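Local atomic coordinates of glutamine synthetase (Helicobacter pylori, PDB entry 5ZLI), a protein that belongs to the glutamine synthetase I-beta family and forms a twelve-subunit assembly in which each chain joins a beta-grasp domain to a larger catalytic domain. Residues 10-15 against 51-56; 28-33 against 248-253; 81-86 against 241-246; 134-139 against 379-384; 203-208 against 253-258. All coordinates share one frame; numbering follows the deposited sequence.

Contact 1 (10-15 against 51-56); sequences SKIKEF and GMLKEG
I12 and L53 form the dense centre of this contact, their side chains sliding past each other in opposite directions. Two points fix the pairing: I12 CG2 lies 3.7 Å from L53 CD1, and I12 CD1 lies 3.8 Å from L53 CB. CG2 of I12 is the branch anti to the backbone N, while CG1 lies beside that N (chi1 -71°) and carries CD1 on toward the base of L53. One helical turn later F15 reaches the same methyl, with its CD1 3.9 Å from L53 CD1, so a single leucine branch serves two helix residues. These three side chains are buried and meet through apolar carbon alone. The solvent side is thinner: K54 is exposed and offers only its aliphatic part, CG standing 3.9 Å from I12 CD1 as the two side chains cross at about a right angle. The 51-56 segment is a turn whose G51 O accepts from both K54 N and E55 N. The contact thus sets helix 9-20 against the loop between strands 38-44 and 57-60. L81 of strand 74-81 packs on I12, F15 and L53, and Y84 meets the F15 ring edge-to-face.

Contact 2 (28-33 against 248-253); sequences DFRFSD and LKYVVK
D28 OD2 is gripped side-on by two nitrogens of R30, the arginine that faces Y250 across the contact. R30 NE, 2.8 Å from D28 OD2, comes from above the carboxylate plane, whereas NH2 meets the same oxygen nearly along its C-O axis; OD2 itself lies close to the guanidinium plane. With its chain extended from CG to NE, R30 reaches from strand 26-32 of the beta-grasp domain to helix 238-258 of the catalytic domain. There R30 NH1 stands 3.3 Å above the plane of the Y250 ring, over its centre. The guanidinium and ring planes are 89° apart, so the arginine presents an edge to the aromatic face instead of stacking flat on it. R30 CZ is 4.3 Å from the Y250 centroid and 23° off the ring normal, which meets the geometry of a cation-pi interaction. D87 ties the pair together from outside the two segments: its OD2 forms a salt bridge with R30 NH2 and a hydrogen bond with Y250 OH. W38 makes a second cation-pi contact with R30. Two carboxylates and two aromatic partners would be expected to balance and shield the buried positive charge, with D87 linking it to the tyrosine hydroxyl.

Contact 3 (81-86 against 241-246); sequences LVRYFI and AADNVQ
The guanidinium of R83 carries V82 CG2 over one face, displaced from its centre, and takes D243 OD2 at its edge, only 2° out of its plane. This salt bridge joins the beta-grasp domain, at the corner where the chain turns before strand 84-87, to helix 238-258 of the catalytic domain. The bond from R83 NH2 to D243 OD2 is 3.1 Å long and fairly straight, at 161°. R83 NE also points to D243 OD2, but at 3.4 Å that second bond is weak, and both nitrogens converge on one oxygen. The guanidinium and carboxylate planes are turned 48° apart, and NH2 approaches OD2 from above the carboxylate plane, consistent with a one-oxygen grip and not a flat two-oxygen pairing. R83 bends at chi3, so that its end group swings round to the aspartate, the two side chains crossing at about a right angle. D243 OD2 also forms a salt bridge with R115 NH1, its stronger partner, and two arginines around one buried carboxylate would be expected to stabilise its negative form. K247 NZ, on the same helix, hydrogen-bonds to the backbone R83 O. Beside the ion pair, N244 OD1 approaches the arginine's aliphatic part, 4.2 Å from R83 CD.

Contact 4 (134-139 against 379-384); sequences AYFGAE and LAFAAI
F136 and F381 lie in an offset stack, centroids 4.8 Å apart and planes tilted by 30°. The pair is the centre of a helix-on-sheet packing in the catalytic domain, where helix 379-384 runs over strand 134-139 with the short axes 10.6 Å apart and their directions 135° from each other. The two side chains slide past each other in opposite directions, so the CD2-CE2 side of F136 lies against CB, CG and CD1 of F381, and the ring centres are displaced. F381 CB sits over the F136 face at 4.2 Å from the centroid, a CH-pi contact, while F136 CG lies over the F381 face, toward its rim. The closest ring atoms are F136 CD2 and F381 CD1, 3.6 Å apart. The CB of F381 points toward the strand, and with CG anti to the carbonyl carbon (chi1 -63°) the ring turns one face to F136. Around the stack, L238 of helix 238-258 touches both rings, with A241 against F136 and A242 against F381. Each ring also meets one aliphatic group at its edge: A138 CB, two residues on along the strand, lies 4.2 Å from F381 CZ, and one helical turn beyond F381 the I384 CG2 methyl approaches F136 CE2 at 3.7 Å.

Contact 5 (203-208 against 253-258); sequences RTEIVK and KMVAHL
V255 meets E205 and I206 in a helix-helix packing of the catalytic domain, the last turns of helix 238-258 lying against helix 200-212. The segment begins with K253, whose CB points away from this partner helix; its NZ bonds instead to C481 O of the third subunit. M254 follows on another side, touching F89 of its own chain and P194 of the second subunit. V255 then carries the contact, its CA only 6.4 Å from that of I206. Its CG1, anti to the backbone N (chi1 162°), is the methyl that reaches across, 3.7 Å from I206 CG1, while V255 CB stands 4.0 Å from the same I206 carbon. A256 turns back from helix 200-212 and packs on I144 and A263, strand residues of the same domain; I144 also touches I206, so one isoleucine lies against both helices. L258, exposed near the helix end, only grazes the partner: its CD2 is 4.5 Å from E205 OE2. E205, partly exposed and extended beyond CG, crosses V255 obliquely, so aliphatic and carboxylate carbon alike lie on one methyl, with E205 CG and E205 CD each 4.0 Å from V255 CG1.

Helix 238-258 organises the set, since contacts 2, 3 and 5 all use it at successive levels. Contacts 2 and 3, centres 9 Å apart, both attach the beta-grasp domain to this catalytic-domain helix, one by cation-pi and one by a salt bridge. Contact 1 packs helix 9-20 on a loop of the beta-grasp domain and touches contact 3 through L81 and Y84, with F15 CD2 3.4 Å from L81 CD2. Contact 4 abuts the N-terminal part of the helix, A242 N being 3.3 Å from F381 CE2. Contacts 2 and 5 share K253, and V252 CG1 packs on I206 CG2 at 3.7 Å. Contacts 1 and 5 are far apart, centres 32 Å from each other.

Contact 1 (10-15 against 51-56)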
# COMPACT_ATOMS: atom_id res chain seq x y z
N SER B 10 -0.08 68.39 13.37
CA SER B 10 -0.83 68.10 14.59
C SER B 10 -1.12 66.61 14.66
O SER B 10 -1.04 65.99 15.73
CB SER B 10 -2.13 68.92 14.60
OG SER B 10 -1.94 70.28 14.22
N LYS B 11 -1.40 66.00 13.51
CA LYS B 11 -1.78 64.60 13.42
C LYS B 11 -0.58 63.67 13.27
O LYS B 11 -0.68 62.49 13.64
CB LYS B 11 -2.75 64.43 12.24
CG LYS B 11 -4.06 65.29 12.35
CD LYS B 11 -5.16 64.78 11.41
CE LYS B 11 -4.67 64.77 9.94
NZ LYS B 11 -5.29 63.77 9.01
N ILE B 12 0.55 64.16 12.77
CA ILE B 12 1.75 63.34 12.67
C ILE B 12 2.36 63.14 14.05
O ILE B 12 2.82 62.04 14.38
CB ILE B 12 2.74 64.00 11.70
CG1 ILE B 12 2.22 63.89 10.25
CG2 ILE B 12 4.16 63.39 11.86
CD1 ILE B 12 3.10 64.56 9.19
N LYS B 13 2.37 64.19 14.86
CA LYS B 13 2.89 64.07 16.22
C LYS B 13 2.16 62.97 16.98
O LYS B 13 2.77 62.00 17.45
CB LYS B 13 2.78 65.41 16.95
CG LYS B 13 3.25 65.36 18.40
CD LYS B 13 3.86 66.66 18.87
CE LYS B 13 4.52 66.48 20.24
NZ LYS B 13 3.55 66.52 21.35
N GLU B 14 0.84 63.11 17.11
CA GLU B 14 0.09 62.21 17.97
C GLU B 14 0.16 60.80 17.44
O GLU B 14 0.06 59.83 18.21
CB GLU B 14 -1.35 62.66 18.08
CG GLU B 14 -2.07 62.70 16.75
CD GLU B 14 -3.53 63.02 16.95
OE1 GLU B 14 -4.35 62.10 16.79
OE2 GLU B 14 -3.86 64.18 17.30
N PHE B 15 0.33 60.67 16.13
CA PHE B 15 0.53 59.35 15.55
C PHE B 15 1.82 58.74 16.06
O PHE B 15 1.85 57.55 16.39
CB PHE B 15 0.53 59.47 14.03
CG PHE B 15 1.13 58.31 13.34
CD1 PHE B 15 2.50 58.23 13.15
CD2 PHE B 15 0.32 57.29 12.87
CE1 PHE B 15 3.05 57.16 12.52
CE2 PHE B 15 0.85 56.22 12.23
CZ PHE B 15 2.22 56.15 12.05
N GLY B 51 9.54 63.72 8.21
CA GLY B 51 9.49 64.12 6.81
C GLY B 51 8.94 63.07 5.86
O GLY B 51 8.40 63.40 4.80
N MET B 52 9.12 61.78 6.20
CA MET B 52 8.62 60.71 5.35
C MET B 52 7.10 60.61 5.39
O MET B 52 6.50 60.04 4.47
CB MET B 52 9.23 59.38 5.79
CG MET B 52 9.92 58.60 4.72
SD MET B 52 11.57 58.23 5.31
CE MET B 52 11.16 57.21 6.70
N LEU B 53 6.45 61.23 6.39
CA LEU B 53 5.00 61.26 6.45
C LEU B 53 4.43 62.45 5.72
O LEU B 53 3.21 62.50 5.49
CB LEU B 53 4.52 61.28 7.91
CG LEU B 53 4.78 60.04 8.77
CD1 LEU B 53 4.12 60.14 10.16
CD2 LEU B 53 4.21 58.83 8.02
N LYS B 54 5.30 63.38 5.34
CA LYS B 54 4.91 64.52 4.55
C LYS B 54 5.29 64.25 3.11
O LYS B 54 4.41 63.99 2.28
CB LYS B 54 5.59 65.79 5.08
CG LYS B 54 4.91 66.42 6.31
CD LYS B 54 4.37 67.83 6.02
CE LYS B 54 2.95 67.81 5.42
NZ LYS B 54 2.44 69.15 4.97
N GLU B 55 6.59 64.27 2.83
CA GLU B 55 7.06 63.98 1.48
C GLU B 55 6.44 62.68 0.98
O GLU B 55 5.67 62.68 0.02
CB GLU B 55 8.59 63.94 1.43
CG GLU B 55 9.25 65.33 1.27
CD GLU B 55 10.76 65.29 0.95
OE1 GLU B 55 11.16 65.88 -0.09
OE2 GLU B 55 11.55 64.67 1.71
N GLY B 56 6.67 61.59 1.71
CA GLY B 56 6.03 60.35 1.35
C GLY B 56 6.98 59.18 1.27
O GLY B 56 8.13 59.23 1.71

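Contact 2 (28-33 against 248-253)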
# COMPACT_ATOMS: atom_id res chain seq x y z
N ASP B 28 3.03 49.61 8.53
CA ASP B 28 2.58 48.87 7.35
C ASP B 28 1.76 49.85 6.51
O ASP B 28 0.56 50.05 6.73
CB ASP B 28 1.76 47.63 7.78
CG ASP B 28 1.78 46.51 6.73
OD1 ASP B 28 2.70 46.51 5.88
OD2 ASP B 28 0.89 45.63 6.78
N PHE B 29 2.42 50.50 5.55
CA PHE B 29 1.73 51.46 4.71
C PHE B 29 0.94 50.69 3.69
O PHE B 29 1.52 49.96 2.88
CB PHE B 29 2.72 52.39 4.01
CG PHE B 29 3.59 53.14 4.95
CD1 PHE B 29 3.04 54.02 5.84
CD2 PHE B 29 4.96 53.01 4.91
CE1 PHE B 29 3.82 54.74 6.74
CE2 PHE B 29 5.76 53.73 5.79
CZ PHE B 29 5.19 54.59 6.71
N ARG B 30 -0.37 50.87 3.68
CA ARG B 30 -1.20 50.10 2.77
C ARG B 30 -1.93 50.99 1.77
O ARG B 30 -2.31 52.13 2.08
CB ARG B 30 -2.17 49.25 3.54
CG ARG B 30 -1.42 48.24 4.32
CD ARG B 30 -2.30 47.08 4.68
NE ARG B 30 -1.53 46.18 5.51
CZ ARG B 30 -2.07 45.19 6.19
NH1 ARG B 30 -3.38 45.02 6.13
NH2 ARG B 30 -1.31 44.40 6.94
N PHE B 31 -2.07 50.47 0.56
CA PHE B 31 -2.60 51.24 -0.56
C PHE B 31 -3.24 50.27 -1.53
O PHE B 31 -2.88 49.10 -1.58
CB PHE B 31 -1.51 52.08 -1.25
CG PHE B 31 -0.39 51.27 -1.86
CD1 PHE B 31 0.67 50.82 -1.08
CD2 PHE B 31 -0.38 50.98 -3.22
CE1 PHE B 31 1.72 50.08 -1.66
CE2 PHE B 31 0.68 50.23 -3.81
CZ PHE B 31 1.72 49.79 -3.03
N SER B 32 -4.22 50.77 -2.27
CA SER B 32 -5.04 49.94 -3.14
C SER B 32 -4.73 50.28 -4.58
O SER B 32 -4.86 51.44 -4.99
CB SER B 32 -6.52 50.16 -2.82
OG SER B 32 -6.71 50.22 -1.40
N ASP B 33 -4.30 49.29 -5.35
CA ASP B 33 -4.17 49.45 -6.79
C ASP B 33 -5.56 49.50 -7.40
O ASP B 33 -6.57 49.47 -6.70
CB ASP B 33 -3.29 48.35 -7.41
CG ASP B 33 -3.96 46.95 -7.46
OD1 ASP B 33 -4.87 46.60 -6.67
OD2 ASP B 33 -3.54 46.18 -8.36
N LEU B 248 -12.13 45.03 6.56
CA LEU B 248 -13.01 43.86 6.68
C LEU B 248 -12.56 42.68 5.82
O LEU B 248 -12.49 41.54 6.31
CB LEU B 248 -14.44 44.28 6.33
CG LEU B 248 -15.72 43.41 6.25
CD1 LEU B 248 -15.85 42.55 4.99
CD2 LEU B 248 -15.79 42.51 7.42
N LYS B 249 -12.29 42.91 4.52
CA LYS B 249 -11.82 41.81 3.66
C LYS B 249 -10.56 41.16 4.22
O LYS B 249 -10.48 39.93 4.36
CB LYS B 249 -11.59 42.30 2.22
CG LYS B 249 -12.88 42.52 1.36
CD LYS B 249 -12.52 43.06 -0.03
CE LYS B 249 -13.77 43.48 -0.84
NZ LYS B 249 -13.48 44.20 -2.16
N TYR B 250 -9.59 41.97 4.61
CA TYR B 250 -8.37 41.49 5.24
C TYR B 250 -8.66 40.71 6.52
O TYR B 250 -8.03 39.69 6.79
CB TYR B 250 -7.49 42.70 5.53
CG TYR B 250 -6.24 42.47 6.32
CD1 TYR B 250 -5.25 41.61 5.87
CD2 TYR B 250 -6.03 43.15 7.52
CE1 TYR B 250 -4.07 41.41 6.60
CE2 TYR B 250 -4.85 42.95 8.27
CZ TYR B 250 -3.88 42.08 7.80
OH TYR B 250 -2.74 41.88 8.51
N VAL B 251 -9.63 41.16 7.32
CA VAL B 251 -9.82 40.59 8.65
C VAL B 251 -10.43 39.21 8.55
O VAL B 251 -10.11 38.32 9.34
CB VAL B 251 -10.65 41.52 9.54
CG1 VAL B 251 -11.01 40.83 10.83
CG2 VAL B 251 -9.87 42.77 9.87
N VAL B 252 -11.41 39.04 7.69
CA VAL B 252 -11.98 37.71 7.55
C VAL B 252 -10.99 36.79 6.84
O VAL B 252 -10.80 35.64 7.26
CB VAL B 252 -13.36 37.78 6.89
CG1 VAL B 252 -14.08 39.06 7.29
CG2 VAL B 252 -13.24 37.72 5.45
N LYS B 253 -10.28 37.28 5.82
CA LYS B 253 -9.34 36.41 5.10
C LYS B 253 -8.28 35.86 6.04
O LYS B 253 -7.91 34.67 5.97
CB LYS B 253 -8.66 37.15 3.95
CG LYS B 253 -9.26 36.82 2.56
CD LYS B 253 -8.69 37.72 1.47
CE LYS B 253 -9.15 39.13 1.59
NZ LYS B 253 -8.88 39.83 0.33

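Contact 3 (81-86 against 241-246)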
# COMPACT_ATOMS: atom_id res chain seq x y z
N LEU B 81 -3.24 59.80 7.89
CA LEU B 81 -3.21 59.34 9.27
C LEU B 81 -4.61 59.38 9.88
O LEU B 81 -4.87 60.01 10.90
CB LEU B 81 -2.22 60.15 10.08
CG LEU B 81 -0.82 59.82 9.56
CD1 LEU B 81 0.28 60.68 10.20
CD2 LEU B 81 -0.56 58.35 9.75
N VAL B 82 -5.51 58.66 9.21
CA VAL B 82 -6.86 58.42 9.73
C VAL B 82 -7.12 56.93 9.63
O VAL B 82 -6.66 56.25 8.70
CB VAL B 82 -7.95 59.21 8.98
CG1 VAL B 82 -7.78 60.71 9.21
CG2 VAL B 82 -7.94 58.86 7.50
N ARG B 83 -7.88 56.42 10.60
CA ARG B 83 -8.33 55.03 10.66
C ARG B 83 -7.17 54.05 10.65
O ARG B 83 -7.35 52.87 10.29
CB ARG B 83 -9.33 54.72 9.55
CG ARG B 83 -10.62 55.48 9.75
CD ARG B 83 -11.62 55.20 8.66
NE ARG B 83 -11.14 55.74 7.40
CZ ARG B 83 -11.16 57.02 7.08
NH1 ARG B 83 -11.63 57.93 7.93
NH2 ARG B 83 -10.69 57.39 5.90
N TYR B 84 -5.97 54.49 11.03
CA TYR B 84 -4.89 53.55 11.22
C TYR B 84 -5.24 52.59 12.36
O TYR B 84 -6.22 52.77 13.08
CB TYR B 84 -3.55 54.26 11.47
CG TYR B 84 -3.49 55.29 12.58
CD1 TYR B 84 -3.45 54.91 13.90
CD2 TYR B 84 -3.41 56.65 12.29
CE1 TYR B 84 -3.37 55.84 14.92
CE2 TYR B 84 -3.33 57.61 13.31
CZ TYR B 84 -3.31 57.18 14.63
OH TYR B 84 -3.23 58.06 15.67
N PHE B 85 -4.51 51.48 12.44
CA PHE B 85 -4.84 50.51 13.45
C PHE B 85 -3.68 49.57 13.64
O PHE B 85 -2.91 49.32 12.71
CB PHE B 85 -6.08 49.73 13.05
CG PHE B 85 -5.92 48.97 11.78
CD1 PHE B 85 -5.99 49.63 10.54
CD2 PHE B 85 -5.78 47.59 11.79
CE1 PHE B 85 -5.87 48.91 9.33
CE2 PHE B 85 -5.67 46.87 10.61
CZ PHE B 85 -5.71 47.54 9.37
N ILE B 86 -3.55 49.03 14.85
CA ILE B 86 -2.55 47.99 15.07
C ILE B 86 -3.02 46.68 14.46
O ILE B 86 -4.11 46.19 14.78
CB ILE B 86 -2.28 47.83 16.57
CG1 ILE B 86 -1.53 49.05 17.11
CG2 ILE B 86 -1.57 46.54 16.82
CD1 ILE B 86 -1.16 48.98 18.60
N ALA B 241 -16.07 54.43 4.11
CA ALA B 241 -16.74 53.16 3.91
C ALA B 241 -15.87 52.22 3.09
O ALA B 241 -15.63 51.06 3.47
CB ALA B 241 -18.09 53.37 3.25
N ALA B 242 -15.33 52.71 1.98
CA ALA B 242 -14.48 51.89 1.15
C ALA B 242 -13.25 51.47 1.90
O ALA B 242 -12.70 50.38 1.64
CB ALA B 242 -14.06 52.67 -0.10
N ASP B 243 -12.78 52.32 2.82
CA ASP B 243 -11.66 51.94 3.67
C ASP B 243 -12.01 50.77 4.57
O ASP B 243 -11.25 49.81 4.66
CB ASP B 243 -11.21 53.12 4.51
CG ASP B 243 -10.25 53.99 3.80
OD1 ASP B 243 -10.05 53.82 2.59
OD2 ASP B 243 -9.65 54.83 4.48
N ASN B 244 -13.18 50.82 5.20
CA ASN B 244 -13.49 49.75 6.13
C ASN B 244 -13.72 48.45 5.39
O ASN B 244 -13.47 47.38 5.94
CB ASN B 244 -14.75 50.08 6.94
CG ASN B 244 -14.53 51.19 7.93
OD1 ASN B 244 -13.42 51.40 8.40
ND2 ASN B 244 -15.59 51.90 8.25
N VAL B 245 -14.13 48.54 4.13
CA VAL B 245 -14.26 47.35 3.31
C VAL B 245 -12.90 46.69 3.13
O VAL B 245 -12.77 45.47 3.32
CB VAL B 245 -14.93 47.70 1.97
CG1 VAL B 245 -14.76 46.57 0.95
CG2 VAL B 245 -16.41 48.07 2.22
N GLN B 246 -11.85 47.47 2.80
CA GLN B 246 -10.50 46.89 2.73
C GLN B 246 -10.11 46.20 4.03
O GLN B 246 -9.60 45.07 4.01
CB GLN B 246 -9.44 47.94 2.36
CG GLN B 246 -9.51 48.53 0.95
CD GLN B 246 -9.54 47.48 -0.18
OE1 GLN B 246 -10.57 46.87 -0.43
NE2 GLN B 246 -8.39 47.25 -0.83

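Contact 4 (134-139 against 379-384)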
# COMPACT_ATOMS: atom_id res chain seq x y z
N ALA B 134 -21.77 62.07 1.97
CA ALA B 134 -22.44 60.98 1.28
C ALA B 134 -22.14 59.71 2.06
O ALA B 134 -20.98 59.27 2.09
CB ALA B 134 -22.02 60.85 -0.18
N TYR B 135 -23.15 59.15 2.73
CA TYR B 135 -22.96 57.99 3.60
C TYR B 135 -23.15 56.70 2.83
O TYR B 135 -24.18 56.52 2.16
CB TYR B 135 -23.94 58.05 4.76
CG TYR B 135 -23.60 59.07 5.80
CD1 TYR B 135 -22.53 58.86 6.67
CD2 TYR B 135 -24.33 60.25 5.95
CE1 TYR B 135 -22.20 59.78 7.65
CE2 TYR B 135 -24.01 61.18 6.94
CZ TYR B 135 -22.93 60.94 7.79
OH TYR B 135 -22.57 61.82 8.78
N PHE B 136 -22.19 55.77 2.97
CA PHE B 136 -22.26 54.45 2.33
C PHE B 136 -22.09 53.36 3.37
O PHE B 136 -21.20 53.43 4.22
CB PHE B 136 -21.16 54.20 1.27
CG PHE B 136 -21.39 54.86 -0.05
CD1 PHE B 136 -21.22 56.22 -0.20
CD2 PHE B 136 -21.76 54.11 -1.15
CE1 PHE B 136 -21.42 56.82 -1.43
CE2 PHE B 136 -21.97 54.71 -2.38
CZ PHE B 136 -21.80 56.05 -2.51
N GLY B 137 -22.86 52.28 3.20
CA GLY B 137 -22.82 51.14 4.09
C GLY B 137 -22.93 49.81 3.36
O GLY B 137 -24.01 49.43 2.93
N ALA B 138 -21.82 49.08 3.27
CA ALA B 138 -21.73 47.87 2.46
C ALA B 138 -21.91 46.62 3.32
O ALA B 138 -21.40 46.54 4.45
CB ALA B 138 -20.38 47.80 1.73
N GLU B 139 -22.65 45.65 2.79
CA GLU B 139 -22.73 44.31 3.36
C GLU B 139 -21.96 43.40 2.40
O GLU B 139 -22.47 43.08 1.31
CB GLU B 139 -24.18 43.84 3.46
CG GLU B 139 -25.17 44.83 4.05
CD GLU B 139 -26.63 44.41 3.76
OE1 GLU B 139 -26.81 43.37 3.10
OE2 GLU B 139 -27.57 45.13 4.16
N LEU B 379 -13.54 52.92 -6.32
CA LEU B 379 -14.10 53.21 -7.64
C LEU B 379 -15.60 52.98 -7.63
O LEU B 379 -16.36 53.85 -8.05
CB LEU B 379 -13.40 52.34 -8.70
CG LEU B 379 -11.86 52.38 -8.88
CD1 LEU B 379 -11.43 51.63 -10.11
CD2 LEU B 379 -11.27 53.79 -8.94
N ALA B 380 -16.05 51.86 -7.06
CA ALA B 380 -17.48 51.58 -6.98
C ALA B 380 -18.23 52.72 -6.28
O ALA B 380 -19.18 53.30 -6.84
CB ALA B 380 -17.73 50.24 -6.27
N PHE B 381 -17.82 53.06 -5.06
CA PHE B 381 -18.53 54.12 -4.34
C PHE B 381 -18.43 55.44 -5.09
O PHE B 381 -19.45 56.11 -5.32
CB PHE B 381 -17.97 54.27 -2.93
CG PHE B 381 -18.15 53.06 -2.09
CD1 PHE B 381 -19.06 52.08 -2.45
CD2 PHE B 381 -17.41 52.88 -0.95
CE1 PHE B 381 -19.23 50.98 -1.69
CE2 PHE B 381 -17.58 51.77 -0.18
CZ PHE B 381 -18.49 50.82 -0.55
N ALA B 382 -17.21 55.81 -5.50
CA ALA B 382 -17.03 57.02 -6.28
C ALA B 382 -17.99 57.07 -7.45
O ALA B 382 -18.66 58.07 -7.67
CB ALA B 382 -15.59 57.13 -6.76
N ALA B 383 -18.03 56.01 -8.25
CA ALA B 383 -18.91 55.98 -9.43
C ALA B 383 -20.40 56.00 -9.06
O ALA B 383 -21.21 56.67 -9.71
CB ALA B 383 -18.56 54.78 -10.30
N ILE B 384 -20.81 55.25 -8.04
CA ILE B 384 -22.21 55.31 -7.64
C ILE B 384 -22.61 56.73 -7.29
O ILE B 384 -23.70 57.19 -7.67
CB ILE B 384 -22.48 54.33 -6.49
CG1 ILE B 384 -22.66 52.93 -7.09
CG2 ILE B 384 -23.65 54.77 -5.66
CD1 ILE B 384 -22.39 51.82 -6.14

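Contact 5 (203-208 against 253-258)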
# COMPACT_ATOMS: atom_id res chain seq x y z
N ARG B 203 -17.42 33.27 12.82
CA ARG B 203 -18.06 34.56 12.57
C ARG B 203 -17.93 35.45 13.78
O ARG B 203 -17.57 36.63 13.68
CB ARG B 203 -19.52 34.34 12.16
CG ARG B 203 -19.65 33.63 10.78
CD ARG B 203 -21.05 33.62 10.17
NE ARG B 203 -22.08 33.27 11.14
CZ ARG B 203 -22.67 32.08 11.22
NH1 ARG B 203 -22.39 31.14 10.34
NH2 ARG B 203 -23.59 31.85 12.14
N THR B 204 -18.14 34.88 14.95
CA THR B 204 -17.97 35.63 16.18
C THR B 204 -16.54 36.12 16.35
O THR B 204 -16.31 37.22 16.88
CB THR B 204 -18.41 34.75 17.35
OG1 THR B 204 -19.83 34.57 17.28
CG2 THR B 204 -18.08 35.40 18.62
N GLU B 205 -15.55 35.31 15.94
CA GLU B 205 -14.15 35.74 16.07
C GLU B 205 -13.80 36.83 15.07
O GLU B 205 -12.91 37.65 15.33
CB GLU B 205 -13.22 34.54 15.92
CG GLU B 205 -11.72 34.87 15.88
CD GLU B 205 -10.86 33.59 15.78
OE1 GLU B 205 -11.46 32.50 15.59
OE2 GLU B 205 -9.60 33.67 15.88
N ILE B 206 -14.44 36.83 13.91
CA ILE B 206 -14.24 37.91 12.93
C ILE B 206 -14.67 39.26 13.51
O ILE B 206 -13.87 40.20 13.61
CB ILE B 206 -14.99 37.57 11.63
CG1 ILE B 206 -14.18 36.46 10.92
CG2 ILE B 206 -15.22 38.78 10.78
CD1 ILE B 206 -14.86 35.77 9.77
N VAL B 207 -15.93 39.39 13.91
CA VAL B 207 -16.36 40.69 14.42
C VAL B 207 -15.59 41.09 15.68
O VAL B 207 -15.46 42.28 15.98
CB VAL B 207 -17.88 40.71 14.63
CG1 VAL B 207 -18.58 39.89 13.55
CG2 VAL B 207 -18.20 40.23 15.96
N LYS B 208 -15.04 40.15 16.43
CA LYS B 208 -14.15 40.60 17.49
C LYS B 208 -12.97 41.35 16.90
O LYS B 208 -12.58 42.40 17.40
CB LYS B 208 -13.68 39.43 18.35
CG LYS B 208 -14.63 39.12 19.48
CD LYS B 208 -14.81 40.37 20.32
CE LYS B 208 -16.25 40.53 20.79
NZ LYS B 208 -16.54 39.55 21.86
N LYS B 253 -10.28 37.28 5.82
CA LYS B 253 -9.34 36.41 5.10
C LYS B 253 -8.28 35.86 6.04
O LYS B 253 -7.91 34.67 5.97
CB LYS B 253 -8.66 37.15 3.95
CG LYS B 253 -9.26 36.82 2.56
CD LYS B 253 -8.69 37.72 1.47
CE LYS B 253 -9.15 39.13 1.59
NZ LYS B 253 -8.88 39.83 0.33
N MET B 254 -7.83 36.69 6.95
CA MET B 254 -6.76 36.34 7.84
C MET B 254 -7.25 35.53 9.01
O MET B 254 -6.44 34.87 9.68
CB MET B 254 -6.09 37.62 8.26
CG MET B 254 -5.16 38.14 7.22
SD MET B 254 -3.78 37.03 7.11
CE MET B 254 -2.86 37.60 8.53
N VAL B 255 -8.52 35.69 9.37
CA VAL B 255 -9.09 34.92 10.48
C VAL B 255 -9.52 33.55 10.00
O VAL B 255 -9.24 32.55 10.67
CB VAL B 255 -10.25 35.68 11.14
CG1 VAL B 255 -11.11 34.74 11.97
CG2 VAL B 255 -9.66 36.77 12.01
N ALA B 256 -10.18 33.49 8.85
CA ALA B 256 -10.28 32.21 8.15
C ALA B 256 -8.93 31.50 8.13
O ALA B 256 -8.86 30.28 8.32
CB ALA B 256 -10.81 32.42 6.73
N HIS B 257 -7.85 32.26 7.88
CA HIS B 257 -6.51 31.68 7.76
C HIS B 257 -5.93 31.16 9.08
O HIS B 257 -5.26 30.12 9.09
CB HIS B 257 -5.56 32.69 7.14
CG HIS B 257 -4.16 32.19 7.08
ND1 HIS B 257 -3.72 31.33 6.09
CD2 HIS B 257 -3.11 32.37 7.91
CE1 HIS B 257 -2.46 31.02 6.32
NE2 HIS B 257 -2.07 31.64 7.42
N LEU B 258 -6.07 31.91 10.18
CA LEU B 258 -5.47 31.50 11.45
C LEU B 258 -6.09 30.23 11.96
O LEU B 258 -5.45 29.46 12.67
CB LEU B 258 -5.60 32.59 12.49
CG LEU B 258 -4.63 32.63 13.68
CD1 LEU B 258 -3.23 33.15 13.23
CD2 LEU B 258 -5.21 33.47 14.85